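Side-chain contacts in transmembrane oligosaccharyl transferase (Archaeoglobus fulgidus, PDB 3WAJ), which belongs to the STT3 family of oligosaccharyl transferases, with a zinc-carrying membrane-embedded helical part joined to a C-terminal soluble part: residues 575-580 against 634-639; 618-623 against 628-633. All coordinates share one frame; numbering follows the deposited sequence.

Interaction 1 of 2, residues 575-580 against 634-639; sequences GNKYNN and EKYYGG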
ATOM      1  N   GLY A 575     -14.347  -5.481  -6.481  1.00 35.73           N
ATOM      2  CA  GLY A 575     -15.510  -6.274  -6.864  1.00 33.95           C
ATOM      3  C   GLY A 575     -15.338  -7.776  -6.605  1.00 32.43           C
ATOM      4  O   GLY A 575     -14.510  -8.177  -5.789  1.00 31.30           O
ATOM      5  N   ASN A 576     -16.134  -8.603  -7.282  1.00 31.59           N
ATOM      6  CA  ASN A 576     -16.046 -10.071  -7.169  1.00 40.52           C
ATOM      7  C   ASN A 576     -16.998 -10.773  -8.126  1.00 42.02           C
ATOM      8  O   ASN A 576     -17.919 -10.147  -8.654  1.00 42.84           O
ATOM      9  CB  ASN A 576     -16.347 -10.556  -5.741  1.00 45.88           C
ATOM     10  CG  ASN A 576     -17.744 -10.166  -5.270  1.00 47.82           C
ATOM     11  OD1 ASN A 576     -18.763 -10.546  -5.872  1.00 49.23           O
ATOM     12  ND2 ASN A 576     -17.796  -9.395  -4.189  1.00 45.75           N
ATOM     13  N   LYS A 577     -16.812 -12.077  -8.309  1.00 42.47           N
ATOM     14  CA  LYS A 577     -17.717 -12.845  -9.178  1.00 45.98           C
ATOM     15  C   LYS A 577     -18.869 -13.518  -8.436  1.00 48.41           C
ATOM     16  O   LYS A 577     -19.974 -13.617  -8.964  1.00 58.12           O
ATOM     17  CB  LYS A 577     -16.947 -13.851 -10.040  1.00 42.74           C
ATOM     18  CG  LYS A 577     -16.502 -13.277 -11.374  1.00 53.55           C
ATOM     19  CD  LYS A 577     -15.268 -13.967 -11.950  1.00 53.83           C
ATOM     20  CE  LYS A 577     -15.310 -15.464 -11.745  1.00 59.08           C
ATOM     21  NZ  LYS A 577     -14.026 -16.081 -12.181  1.00 66.12           N
ATOM     22  N   TYR A 578     -18.624 -13.955  -7.206  1.00 45.82           N
ATOM     23  CA  TYR A 578     -19.654 -14.681  -6.450  1.00 46.93           C
ATOM     24  C   TYR A 578     -20.912 -13.840  -6.130  1.00 47.81           C
ATOM     25  O   TYR A 578     -22.020 -14.379  -6.097  1.00 54.51           O
ATOM     26  CB  TYR A 578     -19.056 -15.328  -5.186  1.00 40.87           C
ATOM     27  CG  TYR A 578     -18.458 -14.336  -4.213  1.00 44.39           C
ATOM     28  CD1 TYR A 578     -17.096 -14.038  -4.238  1.00 42.19           C
ATOM     29  CD2 TYR A 578     -19.250 -13.698  -3.266  1.00 40.27           C
ATOM     30  CE1 TYR A 578     -16.545 -13.133  -3.346  1.00 36.75           C
ATOM     31  CE2 TYR A 578     -18.704 -12.789  -2.372  1.00 43.91           C
ATOM     32  CZ  TYR A 578     -17.354 -12.515  -2.420  1.00 43.38           C
ATOM     33  OH  TYR A 578     -16.824 -11.615  -1.538  1.00 46.47           O
ATOM     34  N   ASN A 579     -20.750 -12.533  -5.909  1.00 45.73           N
ATOM     35  CA  ASN A 579     -21.907 -11.634  -5.736  1.00 44.23           C
ATOM     36  C   ASN A 579     -22.117 -10.688  -6.924  1.00 42.14           C
ATOM     37  O   ASN A 579     -22.853  -9.701  -6.828  1.00 42.02           O
ATOM     38  CB  ASN A 579     -21.804 -10.833  -4.430  1.00 49.14           C
ATOM     39  CG  ASN A 579     -22.114 -11.669  -3.203  1.00 54.06           C
ATOM     40  OD1 ASN A 579     -22.888 -12.626  -3.267  1.00 64.70           O
ATOM     41  ND2 ASN A 579     -21.508 -11.311  -2.075  1.00 48.82           N
ATOM     42  N   ASN A 580     -21.449 -11.000  -8.031  1.00 44.32           N
ATOM     43  CA  ASN A 580     -21.512 -10.206  -9.258  1.00 42.83           C
ATOM     44  C   ASN A 580     -21.346  -8.692  -9.072  1.00 39.40           C
ATOM     45  O   ASN A 580     -22.080  -7.894  -9.653  1.00 44.69           O
ATOM     46  CB  ASN A 580     -22.783 -10.545 -10.027  1.00 42.54           C
ATOM     47  CG  ASN A 580     -22.800 -11.991 -10.493  1.00 49.26           C
ATOM     48  OD1 ASN A 580     -22.005 -12.384 -11.355  1.00 53.46           O
ATOM     49  ND2 ASN A 580     -23.697 -12.793  -9.920  1.00 47.67           N
ATOM     50  N   GLU A 634      -7.845 -22.139  -7.037  1.00 57.24           N
ATOM     51  CA  GLU A 634      -6.920 -23.183  -7.459  1.00 43.86           C
ATOM     52  C   GLU A 634      -7.287 -23.857  -8.786  1.00 47.66           C
ATOM     53  O   GLU A 634      -6.480 -24.582  -9.367  1.00 60.20           O
ATOM     54  CB  GLU A 634      -6.702 -24.201  -6.337  1.00 51.44           C
ATOM     55  CG  GLU A 634      -5.771 -23.682  -5.232  1.00 67.98           C
ATOM     56  CD  GLU A 634      -4.300 -23.657  -5.655  1.00 80.47           C
ATOM     57  OE1 GLU A 634      -3.962 -24.288  -6.681  1.00 79.19           O
ATOM     58  OE2 GLU A 634      -3.478 -23.012  -4.963  1.00 87.47           O
ATOM     59  N   LYS A 635      -8.495 -23.608  -9.269  1.00 55.48           N
ATOM     60  CA  LYS A 635      -8.925 -24.147 -10.551  1.00 48.09           C
ATOM     61  C   LYS A 635      -8.254 -23.412 -11.716  1.00 46.21           C
ATOM     62  O   LYS A 635      -8.362 -23.828 -12.876  1.00 40.56           O
ATOM     63  CB  LYS A 635     -10.451 -24.060 -10.686  1.00 45.38           C
ATOM     64  CG  LYS A 635     -10.964 -22.643 -10.990  1.00 53.83           C
ATOM     65  CD  LYS A 635     -12.501 -22.561 -10.995  1.00 58.42           C
ATOM     66  CE  LYS A 635     -12.963 -21.130 -11.284  1.00 62.99           C
ATOM     67  NZ  LYS A 635     -14.368 -21.040 -11.796  1.00 68.92           N
ATOM     68  N   TYR A 636      -7.570 -22.311 -11.419  1.00 43.27           N
ATOM     69  CA  TYR A 636      -6.853 -21.601 -12.475  1.00 47.01           C
ATOM     70  C   TYR A 636      -5.447 -22.195 -12.717  1.00 44.12           C
ATOM     71  O   TYR A 636      -4.743 -21.775 -13.626  1.00 39.38           O
ATOM     72  CB  TYR A 636      -6.821 -20.086 -12.202  1.00 45.89           C
ATOM     73  CG  TYR A 636      -8.189 -19.420 -12.318  1.00 43.34           C
ATOM     74  CD1 TYR A 636      -8.926 -19.092 -11.189  1.00 41.56           C
ATOM     75  CD2 TYR A 636      -8.743 -19.136 -13.562  1.00 40.75           C
ATOM     76  CE1 TYR A 636     -10.180 -18.486 -11.293  1.00 41.40           C
ATOM     77  CE2 TYR A 636      -9.998 -18.538 -13.681  1.00 40.88           C
ATOM     78  CZ  TYR A 636     -10.707 -18.213 -12.549  1.00 44.17           C
ATOM     79  OH  TYR A 636     -11.947 -17.615 -12.679  1.00 46.86           O
ATOM     80  N   TYR A 637      -5.069 -23.199 -11.925  1.00 42.00           N
ATOM     81  CA  TYR A 637      -3.725 -23.779 -11.999  1.00 38.32           C
ATOM     82  C   TYR A 637      -3.693 -25.297 -12.180  1.00 42.37           C
ATOM     83  O   TYR A 637      -4.580 -26.006 -11.702  1.00 45.80           O
ATOM     84  CB  TYR A 637      -2.882 -23.331 -10.796  1.00 33.87           C
ATOM     85  CG  TYR A 637      -2.715 -21.834 -10.793  1.00 39.68           C
ATOM     86  CD1 TYR A 637      -1.735 -21.232 -11.577  1.00 41.79           C
ATOM     87  CD2 TYR A 637      -3.574 -21.013 -10.062  1.00 34.50           C
ATOM     88  CE1 TYR A 637      -1.587 -19.855 -11.609  1.00 42.39           C
ATOM     89  CE2 TYR A 637      -3.430 -19.628 -10.080  1.00 38.00           C
ATOM     90  CZ  TYR A 637      -2.430 -19.057 -10.863  1.00 43.44           C
ATOM     91  OH  TYR A 637      -2.256 -17.694 -10.915  1.00 46.43           O
ATOM     92  N   GLY A 638      -2.678 -25.774 -12.909  1.00 37.84           N
ATOM     93  CA  GLY A 638      -2.476 -27.191 -13.177  1.00 25.15           C
ATOM     94  C   GLY A 638      -1.230 -27.661 -12.460  1.00 34.44           C
ATOM     95  O   GLY A 638      -1.099 -27.442 -11.242  1.00 35.38           O
ATOM     96  N   GLY A 639      -0.301 -28.281 -13.195  1.00 35.53           N
ATOM     97  CA  GLY A 639       0.903 -28.815 -12.576  1.00 30.85           C
ATOM     98  C   GLY A 639       2.218 -28.129 -12.926  1.00 38.75           C
ATOM     99  O   GLY A 639       2.373 -26.908 -12.794  1.00 40.79           O
TER

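Interaction 2 of 2, residues 618-623 against 628-633; sequences KYYAMA and GDLPLA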
ATOM      1  N   LYS A 618       0.607 -12.045  -9.577  1.00 31.00           N
ATOM      2  CA  LYS A 618      -0.552 -11.521  -8.890  1.00 38.12           C
ATOM      3  C   LYS A 618      -1.855 -12.114  -9.414  1.00 40.52           C
ATOM      4  O   LYS A 618      -2.923 -11.764  -8.905  1.00 34.19           O
ATOM      5  CB  LYS A 618      -0.603  -9.983  -8.993  1.00 34.83           C
ATOM      6  CG  LYS A 618       0.612  -9.244  -8.441  1.00 31.63           C
ATOM      7  CD  LYS A 618       0.362  -7.734  -8.480  1.00 33.98           C
ATOM      8  CE  LYS A 618       1.479  -6.971  -7.763  1.00 30.55           C
ATOM      9  NZ  LYS A 618       1.533  -5.527  -8.210  1.00 28.90           N
ATOM     10  N   TYR A 619      -1.789 -12.983 -10.426  1.00 38.21           N
ATOM     11  CA  TYR A 619      -3.044 -13.492 -10.982  1.00 39.72           C
ATOM     12  C   TYR A 619      -3.855 -14.250  -9.925  1.00 36.09           C
ATOM     13  O   TYR A 619      -5.070 -14.080  -9.826  1.00 36.29           O
ATOM     14  CB  TYR A 619      -2.885 -14.338 -12.267  1.00 39.39           C
ATOM     15  CG  TYR A 619      -4.259 -14.787 -12.735  1.00 40.36           C
ATOM     16  CD1 TYR A 619      -4.804 -15.995 -12.299  1.00 40.29           C
ATOM     17  CD2 TYR A 619      -5.047 -13.960 -13.532  1.00 40.61           C
ATOM     18  CE1 TYR A 619      -6.081 -16.383 -12.674  1.00 48.19           C
ATOM     19  CE2 TYR A 619      -6.332 -14.339 -13.919  1.00 44.65           C
ATOM     20  CZ  TYR A 619      -6.838 -15.555 -13.484  1.00 49.04           C
ATOM     21  OH  TYR A 619      -8.099 -15.962 -13.844  1.00 45.88           O
ATOM     22  N   TYR A 620      -3.176 -15.076  -9.137  1.00 33.59           N
ATOM     23  CA  TYR A 620      -3.827 -15.858  -8.091  1.00 35.78           C
ATOM     24  C   TYR A 620      -4.618 -14.958  -7.139  1.00 36.47           C
ATOM     25  O   TYR A 620      -5.760 -15.247  -6.793  1.00 33.87           O
ATOM     26  CB  TYR A 620      -2.766 -16.644  -7.324  1.00 37.53           C
ATOM     27  CG  TYR A 620      -3.279 -17.508  -6.188  1.00 46.62           C
ATOM     28  CD1 TYR A 620      -3.011 -17.183  -4.864  1.00 47.35           C
ATOM     29  CD2 TYR A 620      -3.988 -18.679  -6.442  1.00 52.89           C
ATOM     30  CE1 TYR A 620      -3.450 -17.991  -3.827  1.00 50.57           C
ATOM     31  CE2 TYR A 620      -4.432 -19.485  -5.410  1.00 51.70           C
ATOM     32  CZ  TYR A 620      -4.156 -19.136  -4.111  1.00 52.74           C
ATOM     33  OH  TYR A 620      -4.593 -19.935  -3.087  1.00 61.82           O
ATOM     34  N   ALA A 621      -3.993 -13.861  -6.725  1.00 36.34           N
ATOM     35  CA  ALA A 621      -4.642 -12.877  -5.876  1.00 37.52           C
ATOM     36  C   ALA A 621      -5.943 -12.349  -6.491  1.00 40.39           C
ATOM     37  O   ALA A 621      -6.933 -12.128  -5.774  1.00 42.14           O
ATOM     38  CB  ALA A 621      -3.687 -11.738  -5.589  1.00 40.18           C
ATOM     39  N   MET A 622      -5.949 -12.116  -7.804  1.00 34.07           N
ATOM     40  CA  MET A 622      -7.175 -11.638  -8.455  1.00 35.41           C
ATOM     41  C   MET A 622      -8.252 -12.723  -8.407  1.00 39.74           C
ATOM     42  O   MET A 622      -9.435 -12.447  -8.162  1.00 36.54           O
ATOM     43  CB  MET A 622      -6.908 -11.170  -9.897  1.00 31.54           C
ATOM     44  CG  MET A 622      -5.909 -10.013  -9.999  1.00 32.12           C
ATOM     45  SD  MET A 622      -5.921  -9.149 -11.579  1.00 34.57           S
ATOM     46  CE  MET A 622      -5.252 -10.413 -12.670  1.00 30.47           C
ATOM     47  N   ALA A 623      -7.820 -13.962  -8.630  1.00 35.49           N
ATOM     48  CA  ALA A 623      -8.720 -15.111  -8.560  1.00 36.69           C
ATOM     49  C   ALA A 623      -9.322 -15.258  -7.173  1.00 40.62           C
ATOM     50  O   ALA A 623     -10.538 -15.446  -7.046  1.00 44.00           O
ATOM     51  CB  ALA A 623      -8.011 -16.394  -8.971  1.00 28.45           C
ATOM     52  N   GLY A 628     -13.740 -15.684  -3.811  1.00 49.79           N
ATOM     53  CA  GLY A 628     -14.127 -15.675  -2.411  1.00 49.95           C
ATOM     54  C   GLY A 628     -13.226 -16.471  -1.476  1.00 56.46           C
ATOM     55  O   GLY A 628     -13.252 -16.268  -0.259  1.00 61.12           O
ATOM     56  N   ASP A 629     -12.431 -17.384  -2.026  1.00 55.26           N
ATOM     57  CA  ASP A 629     -11.516 -18.170  -1.203  1.00 59.85           C
ATOM     58  C   ASP A 629     -10.366 -18.781  -1.993  1.00 69.11           C
ATOM     59  O   ASP A 629     -10.313 -18.674  -3.220  1.00 74.83           O
ATOM     60  CB  ASP A 629     -12.264 -19.269  -0.426  1.00 63.94           C
ATOM     61  CG  ASP A 629     -12.926 -20.308  -1.333  1.00 69.39           C
ATOM     62  OD1 ASP A 629     -12.375 -20.663  -2.399  1.00 66.52           O
ATOM     63  OD2 ASP A 629     -14.018 -20.786  -0.959  1.00 73.79           O
ATOM     64  N   LEU A 630      -9.465 -19.453  -1.285  1.00 68.13           N
ATOM     65  CA  LEU A 630      -8.305 -20.058  -1.918  1.00 63.98           C
ATOM     66  C   LEU A 630      -8.595 -21.314  -2.762  1.00 67.53           C
ATOM     67  O   LEU A 630      -8.038 -21.450  -3.857  1.00 75.35           O
ATOM     68  CB  LEU A 630      -7.229 -20.323  -0.873  1.00 63.19           C
ATOM     69  CG  LEU A 630      -7.051 -19.118   0.041  1.00 66.50           C
ATOM     70  CD1 LEU A 630      -6.421 -19.550   1.356  1.00 71.34           C
ATOM     71  CD2 LEU A 630      -6.217 -18.032  -0.630  1.00 65.41           C
ATOM     72  N   PRO A 631      -9.448 -22.238  -2.266  1.00 64.53           N
ATOM     73  CA  PRO A 631      -9.626 -23.455  -3.079  1.00 64.39           C
ATOM     74  C   PRO A 631     -10.263 -23.214  -4.457  1.00 59.87           C
ATOM     75  O   PRO A 631      -9.869 -23.854  -5.426  1.00 58.35           O
ATOM     76  CB  PRO A 631     -10.523 -24.340  -2.200  1.00 63.72           C
ATOM     77  CG  PRO A 631     -10.299 -23.840  -0.800  1.00 64.39           C
ATOM     78  CD  PRO A 631     -10.106 -22.359  -0.948  1.00 62.18           C
ATOM     79  N   LEU A 632     -11.220 -22.300  -4.552  1.00 62.45           N
ATOM     80  CA  LEU A 632     -11.823 -21.986  -5.847  1.00 63.27           C
ATOM     81  C   LEU A 632     -10.811 -21.374  -6.821  1.00 61.34           C
ATOM     82  O   LEU A 632     -10.811 -21.694  -8.010  1.00 66.04           O
ATOM     83  CB  LEU A 632     -13.038 -21.079  -5.659  1.00 66.89           C
ATOM     84  CG  LEU A 632     -14.112 -21.780  -4.829  1.00 71.39           C
ATOM     85  CD1 LEU A 632     -15.110 -20.802  -4.210  1.00 69.31           C
ATOM     86  CD2 LEU A 632     -14.819 -22.830  -5.679  1.00 73.92           C
ATOM     87  N   ALA A 633      -9.931 -20.519  -6.311  1.00 51.00           N
ATOM     88  CA  ALA A 633      -8.881 -19.933  -7.140  1.00 50.18           C
ATOM     89  C   ALA A 633      -7.944 -21.002  -7.718  1.00 55.09           C
ATOM     90  O   ALA A 633      -7.323 -20.801  -8.773  1.00 55.71           O
ATOM     91  CB  ALA A 633      -8.096 -18.892  -6.355  1.00 48.57           C
TER

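Interaction 1 of 2, residues 575-580 against 634-639
Lys-577 and Tyr-636 reach for each other from opposite directions: although Lys-577 CA and Tyr-636 CA lie 14.3 Å apart, Lys-577 NZ comes to 2.6 Å from Tyr-636 OH. The ammonium group sits at the hydroxyl edge of the ring and in its plane, not over a face. The angle is too poor for the pair to count as a hydrogen bond. Glu-627 OE2 is a common partner of both, in a salt bridge with Lys-577 NZ and a hydrogen bond with Tyr-636 OH, consistent with its holding the two ends close. Thr-589 O accepts a further bond from the ammonium group, and these partners probably steady its positive charge. A bend at chi3 (40°) kinks the otherwise stretched lysine chain. The lysine begins a type I turn, in which Asn-580 N bonds to Lys-577 O at 3.1 Å, and its backbone is hydrogen-bonded to Ala-626 of helix 619-627. Just before it, Asn-576 OD1 accepts from Asn-579 N at 2.8 Å. On the other segment, Lys-635 CG stands over one face of the Tyr-636 ring, displaced toward the rim. With only 67 Å² buried, this is a polar contact joining a loop to a 3-10 segment through a shared carboxylate; the loop carries an Asx motif at Asn-576 overlapping the type I beta turn 577-580.

Interaction 2 of 2, residues 618-623 against 628-633
Ala-623 and Ala-633 meet methyl to methyl inside a short helical hairpin, in which helix 619-627 is followed almost at once by the short helix 630-633. Ala-623 CA and Ala-633 CA, 5.0 Å apart, are the nearest CA atoms across the two segments, and Ala-623 CB stands 3.6 Å from Ala-633 CB. Both CA-CB bonds point toward the opposite segment, and the small side chains allow this close approach. The second group of apolar contacts belongs to Tyr-620. With CG anti to the backbone N (chi1 180°), its ring extends to the short helix, where Tyr-620 CE2 lies 3.8 Å from Ala-633 CB. Farther out, the tyrosine and Leu-630 side chains cross at about a right angle; Tyr-620 OH is 3.5 Å from Leu-630 CB and equally near Leu-630 CD2, while both Leu-630 CD2 and Ala-633 CB approach the ring obliquely. No hydrogen bond links the segments, so the 232 Å² buried between them comes from packing alone. Polar bonds act within each side instead. Gly-628 follows the first helix with a positive phi of 110°, a backbone conformation that favours glycine. Asp-629 then takes the N-cap position of the second helix: Asp-629 OD1 receives Leu-632 N at 2.9 Å, with an N-H...O angle of 168°.

How the interactions relate
The centres of the two interactions are only 5 Å apart, and they lie on the same side of the chain's centre. Along the sequence 575-580 comes first, then 618-623, 628-633 and 634-639, so interaction 2 falls wholly between the two halves of interaction 1. Helix 619-627 connects them: Glu-627 at its end serves interaction 1, and Tyr-636 packs on Ala-623 (Tyr-636 CD1 to Ala-623 CB 3.6 Å) and meets the Tyr-619 ring edge-to-face. Tyr-637 also lies against this helix, with Tyr-637 OH 3.4 Å from Tyr-619 CD1. The hairpin, the turn after it and loop 575-580 are thus joined by packing on helix 619-627 and by polar bonds at Glu-627, in the C-terminal part of the protein.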